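Local coordinates for Tll1590 protein (Thermosynechococcus elongatus, PDB 6LDQ) that belongs to the GT-B glycosyltransferases and carries a glycosyl transferase 4-like domain, at residues S116-V119 with G120-L123. Sequence-based numbering, arbitrary orientation.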
loop_
_atom_site.group_PDB
_atom_site.type_symbol
_atom_site.label_atom_id
_atom_site.label_comp_id
_atom_site.label_asym_id
_atom_site.label_seq_id
_atom_site.Cartn_x
_atom_site.Cartn_y
_atom_site.Cartn_z
ATOM N N SER A 116 -2.867 -2.149 -6.142
ATOM C CA SER A 116 -2.593 -0.914 -5.408
ATOM C C SER A 116 -1.243 -0.328 -5.814
ATOM O O SER A 116 -1.071 0.894 -5.828
ATOM C CB SER A 116 -2.626 -1.191 -3.912
ATOM O OG SER A 116 -3.793 -1.921 -3.558
ATOM N N GLY A 117 -0.288 -1.183 -6.203
ATOM C CA GLY A 117 1.028 -0.691 -6.574
ATOM C C GLY A 117 1.042 0.133 -7.838
ATOM O O GLY A 117 1.815 1.085 -7.955
ATOM N N TRP A 118 0.225 -0.255 -8.826
ATOM C CA TRP A 118 -0.042 0.616 -9.964
ATOM C C TRP A 118 -0.461 2.011 -9.493
ATOM O O TRP A 118 0.017 3.036 -9.998
ATOM C CB TRP A 118 -1.140 -0.018 -10.823
ATOM C CG TRP A 118 -1.246 0.590 -12.178
ATOM C CD1 TRP A 118 -0.535 0.238 -13.297
ATOM C CD2 TRP A 118 -2.087 1.676 -12.558
ATOM N NE1 TRP A 118 -0.905 1.040 -14.353
ATOM C CE2 TRP A 118 -1.849 1.935 -13.920
ATOM C CE3 TRP A 118 -3.012 2.469 -11.867
ATOM C CZ2 TRP A 118 -2.518 2.944 -14.622
ATOM C CZ3 TRP A 118 -3.685 3.473 -12.567
ATOM C CH2 TRP A 118 -3.439 3.692 -13.936
ATOM N N VAL A 119 -1.360 2.062 -8.524
ATOM C CA VAL A 119 -1.760 3.359 -7.975
ATOM C C VAL A 119 -0.536 4.070 -7.403
ATOM O O VAL A 119 -0.282 5.245 -7.693
ATOM C CB VAL A 119 -2.874 3.174 -6.928
ATOM C CG1 VAL A 119 -3.146 4.480 -6.165
ATOM C CG2 VAL A 119 -4.159 2.647 -7.583
ATOM N N GLY A 120 0.275 3.341 -6.629
ATOM C CA GLY A 120 1.496 3.935 -6.101
ATOM C C GLY A 120 2.439 4.387 -7.198
ATOM O O GLY A 120 2.995 5.486 -7.145
ATOM N N TRP A 121 2.601 3.553 -8.231
ATOM C CA TRP A 121 3.442 3.912 -9.365
ATOM C C TRP A 121 2.967 5.198 -10.044
ATOM O O TRP A 121 3.781 6.065 -10.386
ATOM C CB TRP A 121 3.450 2.746 -10.353
ATOM C CG TRP A 121 4.183 3.008 -11.591
ATOM C CD1 TRP A 121 5.461 3.461 -11.717
ATOM C CD2 TRP A 121 3.685 2.819 -12.912
ATOM N NE1 TRP A 121 5.794 3.561 -13.050
ATOM C CE2 TRP A 121 4.717 3.174 -13.804
ATOM C CE3 TRP A 121 2.463 2.387 -13.427
ATOM C CZ2 TRP A 121 4.560 3.118 -15.184
ATOM C CZ3 TRP A 121 2.308 2.330 -14.802
ATOM C CH2 TRP A 121 3.355 2.689 -15.662
ATOM N N GLN A 122 1.658 5.319 -10.296
ATOM C CA GLN A 122 1.133 6.544 -10.899
ATOM C C GLN A 122 1.366 7.750 -9.987
ATOM O O GLN A 122 1.748 8.839 -10.447
ATOM C CB GLN A 122 -0.360 6.381 -11.194
ATOM C CG GLN A 122 -0.642 5.551 -12.431
ATOM C CD GLN A 122 -0.293 6.320 -13.672
ATOM O OE1 GLN A 122 -0.630 7.498 -13.783
ATOM N NE2 GLN A 122 0.396 5.677 -14.604
ATOM N N LEU A 123 1.148 7.572 -8.690
ATOM C CA LEU A 123 1.376 8.680 -7.763
ATOM C C LEU A 123 2.845 9.088 -7.726
ATOM O O LEU A 123 3.165 10.286 -7.788
ATOM C CB LEU A 123 0.861 8.302 -6.376
ATOM C CG LEU A 123 -0.668 8.179 -6.296
ATOM C CD1 LEU A 123 -1.126 7.400 -5.076
ATOM C CD2 LEU A 123 -1.323 9.550 -6.330
#
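Trp118 meets both Trp121 and Gln122 on the next turn of helix 113-126. Gln122 CG sits 3.6 Å from the centroid of the Trp118 six-membered ring, almost straight above it, a CH-pi contact. The glutamine amide plane ends up only 24° from the indole plane.

Trp121 approaches the five-membered ring of Trp118 with its edge. This is an offset edge-to-face pair with the planes at 68°. Trp118 NE1 lies near the plane of the Trp121 ring, 3.5 Å from Trp121 CZ3. In both tryptophans CG is anti to the backbone N, which swings the indoles out from the helix, where they cross at an angle.

Val119 and Leu123 run side by side on another part of the helix surface. Val119 CG1, anti to its own backbone N, lies 3.7 Å from Leu123 CD1. The pair packs on helix 90-104, against Val94 and Phe97. Trp118 also meets Phe87 edge-to-face, and Trp121 touches Ala162 of helix 153-166.

Beneath the side chains, buried Gly120 donates from its N to Ser116 O at 2.9 Å. Leu123 N reaches Val119 O at 2.9 Å, and Gln122 N donates to Trp118 O at 2.8 Å. With Trp121 N to Gly117 O, these i to i+4 bonds make this regular alpha-helix. The helix is the crossover of the beta-alpha-beta unit between parallel strands 108-112 and 130-134, as in the Rossmann-like domains of GT-B proteins.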